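Local structure of Serine/threonine protein kinase (Mycobacterium tuberculosis, 4ESQ) at residues D108-C113 / C155-S160; A132-S137 / I141-T146. The protein is a membrane receptor kinase that probably phosphorylates proteins on serine and threonine, the present chain being its extracellular sensor domain, which carries a conserved binding cleft. All blocks are in the same frame, centred on the assembly; numbering follows the deposited sequence.

Contact 1. Residues D108-C113 / C155-S160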
loop_
_atom_site.group_PDB
_atom_site.type_symbol
_atom_site.label_atom_id
_atom_site.label_comp_id
_atom_site.label_asym_id
_atom_site.label_seq_id
_atom_site.Cartn_x
_atom_site.Cartn_y
_atom_site.Cartn_z
ATOM N N ASP A 108 8.296 -9.067 8.638
ATOM C CA ASP A 108 8.290 -10.506 8.950
ATOM C C ASP A 108 7.296 -11.281 8.109
ATOM O O ASP A 108 7.603 -12.363 7.609
ATOM C CB ASP A 108 7.968 -10.795 10.419
ATOM C CG ASP A 108 7.535 -12.266 10.643
ATOM O OD1 ASP A 108 8.415 -13.158 10.690
ATOM O OD2 ASP A 108 6.313 -12.543 10.756
ATOM N N LYS A 109 6.090 -10.742 7.977
ATOM C CA LYS A 109 5.062 -11.441 7.233
ATOM C C LYS A 109 5.399 -11.474 5.747
ATOM O O LYS A 109 5.256 -12.514 5.106
ATOM C CB LYS A 109 3.684 -10.821 7.470
ATOM C CG LYS A 109 3.195 -10.989 8.920
ATOM C CD LYS A 109 1.818 -10.379 9.126
ATOM C CE LYS A 109 1.248 -10.768 10.486
ATOM N NZ LYS A 109 -0.112 -10.188 10.712
ATOM N N TRP A 110 5.857 -10.350 5.194
ATOM C CA TRP A 110 6.101 -10.320 3.754
ATOM C C TRP A 110 7.220 -11.277 3.361
ATOM O O TRP A 110 7.203 -11.853 2.267
ATOM C CB TRP A 110 6.432 -8.913 3.257
ATOM C CG TRP A 110 5.329 -7.903 3.360
ATOM C CD1 TRP A 110 4.174 -7.995 4.102
ATOM C CD2 TRP A 110 5.290 -6.622 2.713
ATOM N NE1 TRP A 110 3.424 -6.845 3.945
ATOM C CE2 TRP A 110 4.082 -5.993 3.095
ATOM C CE3 TRP A 110 6.144 -5.958 1.825
ATOM C CZ2 TRP A 110 3.721 -4.724 2.632
ATOM C CZ3 TRP A 110 5.783 -4.698 1.367
ATOM C CH2 TRP A 110 4.587 -4.091 1.778
ATOM N N LYS A 111 8.200 -11.438 4.243
ATOM C CA LYS A 111 9.351 -12.291 3.944
ATOM C C LYS A 111 8.964 -13.764 3.829
ATOM O O LYS A 111 9.640 -14.536 3.150
ATOM C CB LYS A 111 10.462 -12.086 4.970
ATOM C CG LYS A 111 11.152 -10.739 4.791
ATOM C CD LYS A 111 12.228 -10.487 5.832
ATOM C CE LYS A 111 12.751 -9.057 5.711
ATOM N NZ LYS A 111 13.590 -8.664 6.883
ATOM N N ASN A 112 7.870 -14.136 4.490
ATOM C CA ASN A 112 7.342 -15.491 4.406
ATOM C C ASN A 112 6.450 -15.688 3.182
ATOM O O ASN A 112 6.041 -16.815 2.876
ATOM C CB ASN A 112 6.577 -15.852 5.682
ATOM C CG ASN A 112 7.497 -16.063 6.871
ATOM O OD1 ASN A 112 8.604 -16.589 6.730
ATOM N ND2 ASN A 112 7.039 -15.659 8.049
ATOM N N CYS A 113 6.141 -14.591 2.494
ATOM C CA CYS A 113 5.377 -14.654 1.254
ATOM C C CYS A 113 6.286 -14.618 0.029
ATOM O O CYS A 113 5.889 -15.054 -1.055
ATOM C CB CYS A 113 4.379 -13.493 1.192
ATOM S SG CYS A 113 3.250 -13.471 2.596
ATOM N N CYS A 155 1.564 -5.701 -9.433
ATOM C CA CYS A 155 1.464 -4.636 -8.434
ATOM C C CYS A 155 2.753 -4.581 -7.650
ATOM O O CYS A 155 3.360 -5.611 -7.377
ATOM C CB CYS A 155 0.311 -4.886 -7.467
ATOM S SG CYS A 155 -1.330 -4.857 -8.201
ATOM N N GLN A 156 3.188 -3.378 -7.293
ATOM C CA GLN A 156 4.232 -3.263 -6.284
ATOM C C GLN A 156 3.629 -2.745 -4.992
ATOM O O GLN A 156 2.906 -1.738 -4.986
ATOM C CB GLN A 156 5.369 -2.341 -6.718
ATOM C CG GLN A 156 6.537 -2.354 -5.718
ATOM C CD GLN A 156 7.553 -1.255 -5.963
ATOM O OE1 GLN A 156 7.187 -0.128 -6.289
ATOM N NE2 GLN A 156 8.839 -1.578 -5.796
ATOM N N ARG A 157 3.902 -3.461 -3.904
ATOM C CA ARG A 157 3.540 -3.001 -2.569
ATOM C C ARG A 157 4.732 -2.253 -1.983
ATOM O O ARG A 157 5.883 -2.667 -2.155
ATOM C CB ARG A 157 3.182 -4.189 -1.666
ATOM C CG ARG A 157 1.847 -4.864 -1.994
ATOM C CD ARG A 157 0.665 -4.064 -1.470
ATOM N NE ARG A 157 0.464 -4.194 -0.026
ATOM C CZ ARG A 157 0.687 -3.227 0.858
ATOM N NH1 ARG A 157 1.153 -2.042 0.453
ATOM N NH2 ARG A 157 0.451 -3.439 2.150
ATOM N N ALA A 158 4.470 -1.146 -1.299
ATOM C CA ALA A 158 5.533 -0.470 -0.563
ATOM C C ALA A 158 4.990 -0.023 0.778
ATOM O O ALA A 158 3.866 0.472 0.870
ATOM C CB ALA A 158 6.058 0.725 -1.337
ATOM N N MET A 159 5.790 -0.206 1.818
ATOM C CA MET A 159 5.427 0.302 3.134
ATOM C C MET A 159 6.634 0.981 3.737
ATOM O O MET A 159 7.759 0.495 3.613
ATOM C CB MET A 159 4.954 -0.826 4.056
ATOM C CG MET A 159 4.604 -0.361 5.468
ATOM S SD MET A 159 3.948 -1.695 6.499
ATOM C CE MET A 159 2.396 -2.025 5.666
ATOM N N SER A 160 6.395 2.113 4.377
ATOM C CA SER A 160 7.459 2.800 5.095
ATOM C C SER A 160 6.868 3.456 6.333
ATOM O O SER A 160 5.660 3.371 6.591
ATOM C CB SER A 160 8.142 3.839 4.199
ATOM O OG SER A 160 9.437 4.187 4.701
#
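Arg157 meets the benzo end of the Trp110 indole twice, first near its backbone and again at its charged tip. CB of Arg157 lies 3.7 Å from CH2 of Trp110. Beyond it the chain folds back, with both chi2 and chi3 near -77°, and returns the guanidinium to the same ring. There CZ2 of Trp110 sits 3.5 Å above one face of the guanidinium, displaced toward its rim, and the two planes are 67° apart. NH2 of Arg157, also 3.5 Å from Trp110 CZ2, lies at the edge of the indole near the ring plane, so this is ring edge on guanidinium face, not cation-pi. A long, flexible arginine suits the place because its polar end can be satisfied although buried: NH2 is salt-bridged to Asp168 and hydrogen-bonded to the carbonyl of Gly52, while NH1 reaches the carbonyl of Val169.

Ala158 turns its methyl to the opposite side of the strand, toward Thr142, and offers the indole edge only its backbone, with C 4.2 Å from CH2 of Trp110.

Met159 returns to the helix side. Its CB approaches CH2 of Trp110 obliquely at 4.0 Å. With CG anti to the backbone N (chi1 178°), its unbranched side chain packs on Phe102, Val103 and Ser106 earlier in the same helix.

No hydrogen bond crosses the interface; packing around the single indole makes up most of it. With the CA atoms of Trp110 and Arg157 10.0 Å apart, tryptophan suits because its long ring reaches most of the way across. Just beyond it, Cys113 is disulfide-bonded to Cys50. The C-terminal part of helix 96-111 thus packs on an inner strand of the antiparallel sheet, the helix-on-sheet layering of this PknH-like extracellular domain (Mog1p/PsbP clan).

Contact 2. Residues A132-S137 / I141-T146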
loop_
_atom_site.group_PDB
_atom_site.type_symbol
_atom_site.label_atom_id
_atom_site.label_comp_id
_atom_site.label_asym_id
_atom_site.label_seq_id
_atom_site.Cartn_x
_atom_site.Cartn_y
_atom_site.Cartn_z
ATOM N N ALA A 132 7.577 -11.681 -5.792
ATOM C CA ALA A 132 9.023 -11.657 -5.978
ATOM C C ALA A 132 9.683 -11.636 -4.602
ATOM O O ALA A 132 9.047 -11.959 -3.595
ATOM C CB ALA A 132 9.424 -10.440 -6.795
ATOM N N ASP A 133 10.952 -11.253 -4.537
ATOM C CA ASP A 133 11.597 -11.118 -3.237
ATOM C C ASP A 133 11.301 -9.750 -2.617
ATOM O O ASP A 133 11.010 -8.781 -3.316
ATOM C CB ASP A 133 13.107 -11.365 -3.330
ATOM C CG ASP A 133 13.460 -12.849 -3.338
ATOM O OD1 ASP A 133 12.553 -13.691 -3.145
ATOM O OD2 ASP A 133 14.650 -13.176 -3.526
ATOM N N VAL A 134 11.341 -9.688 -1.294
ATOM C CA VAL A 134 11.146 -8.430 -0.599
ATOM C C VAL A 134 12.389 -7.570 -0.763
ATOM O O VAL A 134 13.516 -8.029 -0.553
ATOM C CB VAL A 134 10.859 -8.643 0.906
ATOM C CG1 VAL A 134 10.822 -7.308 1.625
ATOM C CG2 VAL A 134 9.548 -9.386 1.099
ATOM N N LYS A 135 12.180 -6.325 -1.170
ATOM C CA LYS A 135 13.282 -5.398 -1.388
ATOM C C LYS A 135 13.117 -4.151 -0.542
ATOM O O LYS A 135 12.311 -4.125 0.392
ATOM C CB LYS A 135 13.399 -5.032 -2.870
ATOM C CG LYS A 135 13.802 -6.210 -3.741
ATOM C CD LYS A 135 13.991 -5.796 -5.193
ATOM C CE LYS A 135 14.592 -6.935 -5.997
ATOM N NZ LYS A 135 14.783 -6.553 -7.424
ATOM N N GLY A 136 13.887 -3.122 -0.875
ATOM C CA GLY A 136 13.862 -1.883 -0.122
ATOM C C GLY A 136 14.985 -1.827 0.898
ATOM O O GLY A 136 15.634 -2.833 1.182
ATOM N N SER A 137 15.200 -0.640 1.451
ATOM C CA SER A 137 16.205 -0.420 2.488
ATOM C C SER A 137 15.514 0.287 3.652
ATOM O O SER A 137 14.599 1.080 3.439
ATOM C CB SER A 137 17.355 0.424 1.934
ATOM O OG SER A 137 18.350 0.672 2.910
ATOM N N ILE A 141 9.943 -1.280 3.042
ATOM C CA ILE A 141 9.902 -2.585 2.400
ATOM C C ILE A 141 9.064 -2.504 1.120
ATOM O O ILE A 141 8.072 -1.779 1.062
ATOM C CB ILE A 141 9.322 -3.669 3.331
ATOM C CG1 ILE A 141 7.959 -3.230 3.860
ATOM C CG2 ILE A 141 10.296 -3.988 4.477
ATOM C CD1 ILE A 141 7.283 -4.269 4.742
ATOM N N THR A 142 9.463 -3.251 0.095
ATOM C CA THR A 142 8.674 -3.337 -1.128
ATOM C C THR A 142 8.650 -4.775 -1.619
ATOM O O THR A 142 9.551 -5.561 -1.322
ATOM C CB THR A 142 9.229 -2.456 -2.273
ATOM O OG1 THR A 142 10.526 -2.928 -2.660
ATOM C CG2 THR A 142 9.318 -0.990 -1.850
ATOM N N VAL A 143 7.621 -5.114 -2.376
ATOM C CA VAL A 143 7.567 -6.414 -3.029
ATOM C C VAL A 143 6.657 -6.302 -4.235
ATOM O O VAL A 143 5.647 -5.598 -4.189
ATOM C CB VAL A 143 7.086 -7.549 -2.068
ATOM C CG1 VAL A 143 5.631 -7.335 -1.658
ATOM C CG2 VAL A 143 7.262 -8.928 -2.724
ATOM N N ILE A 144 7.031 -6.974 -5.322
ATOM C CA ILE A 144 6.210 -6.996 -6.524
ATOM C C ILE A 144 5.444 -8.311 -6.611
ATOM O O ILE A 144 6.010 -9.381 -6.410
ATOM C CB ILE A 144 7.077 -6.784 -7.781
ATOM C CG1 ILE A 144 7.622 -5.356 -7.797
ATOM C CG2 ILE A 144 6.273 -7.038 -9.041
ATOM C CD1 ILE A 144 8.675 -5.142 -8.850
ATOM N N ASP A 145 4.144 -8.227 -6.872
ATOM C CA ASP A 145 3.358 -9.436 -7.081
ATOM C C ASP A 145 2.767 -9.427 -8.481
ATOM O O ASP A 145 2.421 -8.381 -9.014
ATOM C CB ASP A 145 2.273 -9.595 -6.023
ATOM C CG ASP A 145 1.602 -8.300 -5.690
ATOM O OD1 ASP A 145 1.295 -7.543 -6.633
ATOM O OD2 ASP A 145 1.401 -8.026 -4.486
ATOM N N THR A 146 2.664 -10.603 -9.070
ATOM C CA THR A 146 2.312 -10.714 -10.478
ATOM C C THR A 146 1.084 -11.589 -10.612
ATOM O O THR A 146 1.066 -12.711 -10.103
ATOM C CB THR A 146 3.472 -11.347 -11.260
ATOM O OG1 THR A 146 4.657 -10.557 -11.077
ATOM C CG2 THR A 146 3.136 -11.456 -12.742
HETATM O O HOH W 1 10.104 -7.201 -5.296
#
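Lys135 and Thr142 exchange two backbone hydrogen bonds, N of Lys135 to O of Thr142 at 2.7 Å and N of Thr142 to O of Lys135 at 3.0 Å. The second is strongly bent at its acceptor, since the donor stands above the carbonyl plane, 56° out of it. Nearer the preceding strand, N of Ala132 gives an almost linear bond to O of Ile144 (2.9 Å). Three residue steps on one side face two on the other between these bonds, and a water fills the gap in the pairing: it donates to O of Asp133 and accepts from N of Ile144. The result is a single antiparallel bridge in the connection that joins strands 125-131 and 141-147 into an irregular hairpin.

Branched side chains suit the extended backbone around it. CG1 of Val134 lies 4.3 Å from CB of Ile141, and CG2 of Val143, anti to its backbone N, is 3.6 Å from O of Ala132. Gly136, at phi 97°, lacks the CB that would press against Ile141 CA and the carbonyl O of Lys135. Further out, Trp110 packs on Val134, Ile141 and Val143, and strand 154-162 pairs with 141-146 on its sheet-centre side.

Contact 1 is wholly buried, whereas contact 2 is partly open, with Ala132, Lys135 and Gly136 at the surface. Both reach the same sheet: strands 141-147 and 154-162 lie side by side, and N of Arg157 probably hydrogen-bonds O of Val143 at 2.8 Å. Trp110 also bridges them, its CE3 lying 3.6 Å from CD1 of Ile141. The chemistry follows the position. Between helix and sheet, side chains do most of the touching and an arginine finds its polar partners within the protein; at the loop, backbone N-H and C=O groups and a water make the polar links. Along the chain, contact 2 is nested within the loop that contact 1 closes.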